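Local coordinates for MdbA protein (Corynebacterium matruchotii ATCC 14266, PDB 6BO0) that probably catalyses disulfide bond formation in exported proteins, as a thiol-disulfide oxidoreductase of the DsbA family with a thioredoxin-like fold, at residues S26-D36 / I67-R77. Residues are numbered along the deposited sequence; the frame is centred on the assembly and turned at random.
Sequences SAVQLVSDKAD and IEDGKVKVNIR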
ATOM      1  N   SER A  26      -3.849  10.285  -6.750  1.00 16.07           N
ATOM      2  CA  SER A  26      -3.841   9.808  -5.374  1.00 14.77           C
ATOM      3  C   SER A  26      -3.491   8.307  -5.296  1.00 13.05           C
ATOM      4  O   SER A  26      -3.611   7.712  -4.234  1.00 13.25           O
ATOM      5  CB  SER A  26      -5.183  10.096  -4.699  1.00 15.08           C
ATOM      6  OG  SER A  26      -6.271   9.552  -5.449  1.00 14.85           O
ATOM      7  N   ALA A  27      -3.034   7.724  -6.402  1.00 12.91           N
ATOM      8  CA  ALA A  27      -2.660   6.304  -6.438  1.00 12.23           C
ATOM      9  C   ALA A  27      -1.166   6.096  -6.328  1.00 12.50           C
ATOM     10  O   ALA A  27      -0.387   6.899  -6.855  1.00 14.18           O
ATOM     11  CB  ALA A  27      -3.098   5.687  -7.758  1.00 14.16           C
ATOM     12  N   VAL A  28      -0.775   5.006  -5.673  1.00 11.61           N
ATOM     13  CA  VAL A  28       0.529   4.427  -5.882  1.00 11.97           C
ATOM     14  C   VAL A  28       0.376   3.423  -7.019  1.00 12.12           C
ATOM     15  O   VAL A  28      -0.308   2.401  -6.861  1.00 12.94           O
ATOM     16  CB  VAL A  28       1.096   3.770  -4.596  1.00 12.60           C
ATOM     17  CG1 VAL A  28       2.385   3.045  -4.921  1.00 13.86           C
ATOM     18  CG2 VAL A  28       1.303   4.790  -3.484  1.00 13.38           C
ATOM     19  N   GLN A  29       0.965   3.753  -8.167  1.00 12.86           N
ATOM     20  CA  GLN A  29       0.809   2.955  -9.378  1.00 14.11           C
ATOM     21  C   GLN A  29       1.976   1.994  -9.482  1.00 12.97           C
ATOM     22  O   GLN A  29       3.143   2.407  -9.486  1.00 14.59           O
ATOM     23  CB  GLN A  29       0.785   3.899 -10.595  1.00 17.04           C
ATOM     24  CG  GLN A  29       0.682   3.219 -11.962  1.00 21.04           C
ATOM     25  CD  GLN A  29       1.186   4.120 -13.100  1.00 20.87           C
ATOM     26  OE1 GLN A  29       2.365   4.072 -13.492  1.00 25.22           O
ATOM     27  NE2 GLN A  29       0.327   4.983 -13.579  1.00 21.10           N
ATOM     28  N   LEU A  30       1.634   0.720  -9.611  1.00 13.38           N
ATOM     29  CA  LEU A  30       2.588  -0.345  -9.823  1.00 13.53           C
ATOM     30  C   LEU A  30       2.336  -0.935 -11.199  1.00 14.33           C
ATOM     31  O   LEU A  30       1.257  -1.452 -11.489  1.00 14.51           O
ATOM     32  CB  LEU A  30       2.433  -1.439  -8.761  1.00 13.55           C
ATOM     33  CG  LEU A  30       2.411  -0.927  -7.310  1.00 14.36           C
ATOM     34  CD1 LEU A  30       2.203  -2.119  -6.373  1.00 15.27           C
ATOM     35  CD2 LEU A  30       3.702  -0.196  -6.946  1.00 15.25           C
ATOM     36  N   VAL A  31       3.347  -0.895 -12.042  1.00 15.21           N
ATOM     37  CA  VAL A  31       3.195  -1.313 -13.444  1.00 14.21           C
ATOM     38  C   VAL A  31       4.577  -1.644 -13.952  1.00 15.43           C
ATOM     39  O   VAL A  31       5.569  -1.040 -13.538  1.00 17.29           O
ATOM     40  CB  VAL A  31       2.516  -0.244 -14.334  1.00 17.12           C
ATOM     41  CG1 VAL A  31       3.444   0.910 -14.661  1.00 21.26           C
ATOM     42  CG2 VAL A  31       1.983  -0.870 -15.602  1.00 18.62           C
ATOM     43  N   SER A  32       4.654  -2.626 -14.833  1.00 15.97           N
ATOM     44  CA  SER A  32       5.928  -2.941 -15.405  1.00 17.12           C
ATOM     45  C   SER A  32       6.070  -2.450 -16.823  1.00 16.56           C
ATOM     46  O   SER A  32       5.098  -2.092 -17.492  1.00 17.29           O
ATOM     47  CB  SER A  32       6.207  -4.405 -15.307  1.00 18.23           C
ATOM     48  OG  SER A  32       5.593  -5.052 -16.379  1.00 19.73           O
ATOM     49  N   ASP A  33       7.314  -2.422 -17.279  1.00 17.53           N
ATOM     50  CA  ASP A  33       7.629  -2.098 -18.667  1.00 19.19           C
ATOM     51  C   ASP A  33       7.008  -3.089 -19.668  1.00 18.31           C
ATOM     52  O   ASP A  33       6.909  -2.786 -20.846  1.00 21.01           O
ATOM     53  CB  ASP A  33       9.146  -2.076 -18.881  1.00 21.35           C
ATOM     54  CG  ASP A  33       9.837  -0.884 -18.224  1.00 26.79           C
ATOM     55  OD1 ASP A  33       9.168   0.043 -17.704  1.00 27.85           O
ATOM     56  OD2 ASP A  33      11.091  -0.863 -18.238  1.00 34.03           O
ATOM     57  N   LYS A  34       6.570  -4.249 -19.188  1.00 17.87           N
ATOM     58  CA  LYS A  34       5.914  -5.232 -20.063  1.00 18.18           C
ATOM     59  C   LYS A  34       4.446  -4.952 -20.289  1.00 18.72           C
ATOM     60  O   LYS A  34       3.802  -5.654 -21.037  1.00 18.95           O
ATOM     61  CB  LYS A  34       6.043  -6.630 -19.499  1.00 18.10           C
ATOM     62  CG  LYS A  34       7.478  -7.037 -19.286  1.00 19.38           C
ATOM     63  CD  LYS A  34       7.617  -8.469 -18.807  1.00 18.95           C
ATOM     64  CE  LYS A  34       9.072  -8.816 -18.574  1.00 23.01           C
ATOM     65  NZ  LYS A  34       9.256 -10.244 -18.182  1.00 23.80           N
ATOM     66  N   ALA A  35       3.901  -3.934 -19.619  1.00 17.81           N
ATOM     67  CA  ALA A  35       2.485  -3.623 -19.743  1.00 19.49           C
ATOM     68  C   ALA A  35       2.033  -3.612 -21.201  1.00 21.53           C
ATOM     69  O   ALA A  35       2.591  -2.931 -22.041  1.00 25.07           O
ATOM     70  CB  ALA A  35       2.168  -2.308 -19.063  1.00 23.92           C
ATOM     71  N   ASP A  36       1.003  -4.395 -21.468  1.00 21.61           N
ATOM     72  CA  ASP A  36       0.505  -4.606 -22.814  1.00 24.10           C
ATOM     73  C   ASP A  36      -1.003  -4.650 -22.710  1.00 22.08           C
ATOM     74  O   ASP A  36      -1.578  -5.643 -22.250  1.00 26.96           O
ATOM     75  CB  ASP A  36       1.090  -5.915 -23.373  1.00 25.48           C
ATOM     76  CG  ASP A  36       0.575  -6.267 -24.757  1.00 27.37           C
ATOM     77  OD1 ASP A  36      -0.045  -5.400 -25.418  1.00 37.09           O
ATOM     78  OD2 ASP A  36       0.826  -7.424 -25.192  1.00 37.73           O
ATOM     79  N   ILE A  67       1.356  -8.090 -12.167  1.00 15.60           N
ATOM     80  CA  ILE A  67       2.006  -6.798 -12.422  1.00 15.62           C
ATOM     81  C   ILE A  67       3.294  -7.014 -13.239  1.00 17.15           C
ATOM     82  O   ILE A  67       3.550  -6.384 -14.277  1.00 17.29           O
ATOM     83  CB  ILE A  67       2.367  -6.064 -11.115  1.00 14.97           C
ATOM     84  CG1 ILE A  67       1.117  -5.721 -10.293  1.00 14.13           C
ATOM     85  CG2 ILE A  67       3.113  -4.745 -11.446  1.00 16.12           C
ATOM     86  CD1 ILE A  67       1.415  -5.335  -8.864  1.00 14.62           C
ATOM     87  N   GLU A  68       4.111  -7.932 -12.764  1.00 18.53           N
ATOM     88  CA  GLU A  68       5.401  -8.130 -13.404  1.00 18.51           C
ATOM     89  C   GLU A  68       5.239  -8.501 -14.878  1.00 20.81           C
ATOM     90  O   GLU A  68       5.970  -8.009 -15.754  1.00 22.22           O
ATOM     91  CB  GLU A  68       6.188  -9.195 -12.652  1.00 18.52           C
ATOM     92  CG  GLU A  68       6.677  -8.636 -11.315  1.00 18.75           C
ATOM     93  CD  GLU A  68       7.499  -9.565 -10.476  1.00 21.75           C
ATOM     94  OE1 GLU A  68       7.540 -10.767 -10.770  1.00 29.92           O
ATOM     95  OE2 GLU A  68       8.118  -9.069  -9.496  1.00 24.13           O
ATOM     96  N   ASP A  69       4.251  -9.348 -15.151  1.00 18.34           N
ATOM     97  CA  ASP A  69       4.039  -9.849 -16.498  1.00 19.50           C
ATOM     98  C   ASP A  69       3.348  -8.859 -17.435  1.00 18.42           C
ATOM     99  O   ASP A  69       3.212  -9.152 -18.620  1.00 20.95           O
ATOM    100  CB  ASP A  69       3.280 -11.158 -16.421  1.00 20.46           C
ATOM    101  CG  ASP A  69       4.099 -12.270 -15.777  1.00 21.15           C
ATOM    102  OD1 ASP A  69       5.302 -12.061 -15.411  1.00 24.90           O
ATOM    103  OD2 ASP A  69       3.536 -13.360 -15.615  1.00 25.94           O
ATOM    104  N   GLY A  70       2.900  -7.716 -16.938  1.00 16.39           N
ATOM    105  CA  GLY A  70       2.310  -6.700 -17.777  1.00 17.78           C
ATOM    106  C   GLY A  70       0.829  -6.908 -18.010  1.00 16.20           C
ATOM    107  O   GLY A  70       0.227  -6.212 -18.841  1.00 19.12           O
ATOM    108  N   LYS A  71       0.198  -7.729 -17.166  1.00 17.40           N
ATOM    109  CA  LYS A  71      -1.244  -7.988 -17.308  0.60 16.59           C
ATOM    110  C   LYS A  71      -2.117  -6.929 -16.641  1.00 16.24           C
ATOM    111  O   LYS A  71      -3.249  -6.702 -17.079  1.00 16.40           O
ATOM    112  CB  LYS A  71      -1.627  -9.370 -16.747  0.60 17.88           C
ATOM    113  CG  LYS A  71      -0.895 -10.550 -17.356  0.60 21.87           C
ATOM    114  CD  LYS A  71      -1.248 -10.786 -18.815  0.60 25.47           C
ATOM    115  CE  LYS A  71      -2.589 -11.480 -18.972  0.60 25.72           C
ATOM    116  NZ  LYS A  71      -2.885 -11.846 -20.396  0.60 23.89           N
ATOM    117  N   VAL A  72      -1.588  -6.279 -15.607  1.00 14.92           N
ATOM    118  CA  VAL A  72      -2.319  -5.288 -14.855  1.00 14.55           C
ATOM    119  C   VAL A  72      -1.406  -4.130 -14.473  1.00 13.97           C
ATOM    120  O   VAL A  72      -0.178  -4.286 -14.338  1.00 15.82           O
ATOM    121  CB  VAL A  72      -2.921  -5.852 -13.529  1.00 14.63           C
ATOM    122  CG1 VAL A  72      -3.914  -6.967 -13.817  1.00 14.73           C
ATOM    123  CG2 VAL A  72      -1.851  -6.335 -12.558  1.00 16.02           C
ATOM    124  N   LYS A  73      -2.054  -2.973 -14.334  1.00 13.86           N
ATOM    125  CA  LYS A  73      -1.498  -1.794 -13.690  0.60 14.79           C
ATOM    126  C   LYS A  73      -2.305  -1.682 -12.403  1.00 13.88           C
ATOM    127  O   LYS A  73      -3.524  -1.500 -12.446  1.00 14.97           O
ATOM    128  CB  LYS A  73      -1.734  -0.551 -14.561  0.60 15.89           C
ATOM    129  CG  LYS A  73      -1.420   0.780 -13.892  0.60 18.47           C
ATOM    130  CD  LYS A  73      -1.763   1.970 -14.764  0.60 21.64           C
ATOM    131  CE  LYS A  73      -0.653   2.265 -15.747  0.60 27.65           C
ATOM    132  NZ  LYS A  73      -0.981   3.438 -16.606  0.60 32.71           N
ATOM    133  N   VAL A  74      -1.633  -1.783 -11.249  1.00 12.98           N
ATOM    134  CA  VAL A  74      -2.318  -1.732  -9.961  1.00 12.41           C
ATOM    135  C   VAL A  74      -2.165  -0.343  -9.364  1.00 12.11           C
ATOM    136  O   VAL A  74      -1.038   0.172  -9.232  1.00 14.35           O
ATOM    137  CB  VAL A  74      -1.791  -2.807  -8.993  1.00 12.34           C
ATOM    138  CG1 VAL A  74      -2.253  -2.555  -7.563  1.00 14.34           C
ATOM    139  CG2 VAL A  74      -2.211  -4.196  -9.431  1.00 14.61           C
ATOM    140  N   ASN A  75      -3.293   0.244  -9.012  1.00 11.98           N
ATOM    141  CA  ASN A  75      -3.326   1.488  -8.238  1.00 11.98           C
ATOM    142  C   ASN A  75      -3.683   1.162  -6.800  1.00 11.27           C
ATOM    143  O   ASN A  75      -4.840   0.834  -6.492  1.00 12.31           O
ATOM    144  CB  ASN A  75      -4.386   2.408  -8.818  1.00 12.88           C
ATOM    145  CG  ASN A  75      -4.021   2.961 -10.170  1.00 12.96           C
ATOM    146  OD1 ASN A  75      -2.867   3.230 -10.467  1.00 15.32           O
ATOM    147  ND2 ASN A  75      -5.040   3.191 -10.986  1.00 14.20           N
ATOM    148  N   ILE A  76      -2.706   1.266  -5.907  1.00 11.26           N
ATOM    149  CA  ILE A  76      -2.957   1.167  -4.474  1.00 10.62           C
ATOM    150  C   ILE A  76      -3.487   2.521  -4.037  1.00 10.86           C
ATOM    151  O   ILE A  76      -2.795   3.536  -4.159  1.00 11.90           O
ATOM    152  CB  ILE A  76      -1.687   0.778  -3.689  1.00 11.10           C
ATOM    153  CG1 ILE A  76      -1.109  -0.558  -4.170  1.00 12.65           C
ATOM    154  CG2 ILE A  76      -1.988   0.793  -2.192  1.00 12.10           C
ATOM    155  CD1 ILE A  76      -1.982  -1.763  -3.958  1.00 13.43           C
ATOM    156  N   ARG A  77      -4.721   2.517  -3.542  1.00 10.88           N
ATOM    157  CA  ARG A  77      -5.441   3.721  -3.151  1.00 10.85           C
ATOM    158  C   ARG A  77      -5.701   3.683  -1.646  1.00 10.46           C
ATOM    159  O   ARG A  77      -6.700   3.185  -1.165  1.00 11.37           O
ATOM    160  CB  ARG A  77      -6.725   3.836  -3.974  1.00 11.13           C
ATOM    161  CG  ARG A  77      -6.438   4.110  -5.437  1.00 11.80           C
ATOM    162  CD  ARG A  77      -7.681   4.450  -6.227  1.00 12.26           C
ATOM    163  NE  ARG A  77      -7.398   4.757  -7.634  1.00 12.92           N
ATOM    164  CZ  ARG A  77      -6.907   5.892  -8.077  1.00 13.34           C
ATOM    165  NH1 ARG A  77      -6.644   6.886  -7.233  1.00 13.72           N
ATOM    166  NH2 ARG A  77      -6.686   6.056  -9.369  1.00 15.45           N
TER
HETATM  167  O   HOH W   1      -2.538   5.757  -2.487  1.00 11.73           O
HETATM  168  O   HOH W   2      -5.667   9.200  -8.860  1.00 23.36           O
HETATM  169  O   HOH W   3      -2.232   4.850 -12.583  1.00 23.77           O
HETATM  170  O   HOH W   4       2.376  -4.255 -15.451  1.00 18.42           O
HETATM  171  O   HOH W   5       7.743 -10.567 -15.877  1.00 25.70           O
HETATM  172  O   HOH W   6      -1.414  -8.057 -21.042  1.00 28.60           O
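In the thioredoxin-fold sheet, strand 27-31 runs antiparallel to strand 72-77, with V28–I76 and L30–V74 as hydrogen-bonded pairs. The straightest of the four ladder bonds is L30 N to V74 O, 2.8 Å at 172°. On the face bearing V28, L30, V74 and I76, L30 also meets the last turn of helix 51-68: its CB lies 4.0 Å from I67 CD1, while Y109 of helix 106-118 packs on V28 and I76. On the other face, Q29 and N75 run alongside each other, their amide planes 32° apart, bridged by a water that accepts from Q29 NE2 and donates to N75 OD1. N75 ND2 bonds to D42 OD1, which also takes a salt bridge from R77 NE; A27 CB lies over one face of that guanidinium, toward its rim. Past the strand, chi1 of 84° turns S32 OG to donate to E68 O (3.0 Å) from above the carbonyl plane and accept from K34 N in an ST turn. The type I turn S32–A35 packs K34 C against G70 CA of a Schellman motif, and G70 O receives D36 N on a lone pair, 3.3 Å away. Strand 27-31 thereby flanks, opposite 39-45, the second strand of the thioredoxin-like beta-alpha-beta crossover (39-45, 51-68, 72-78).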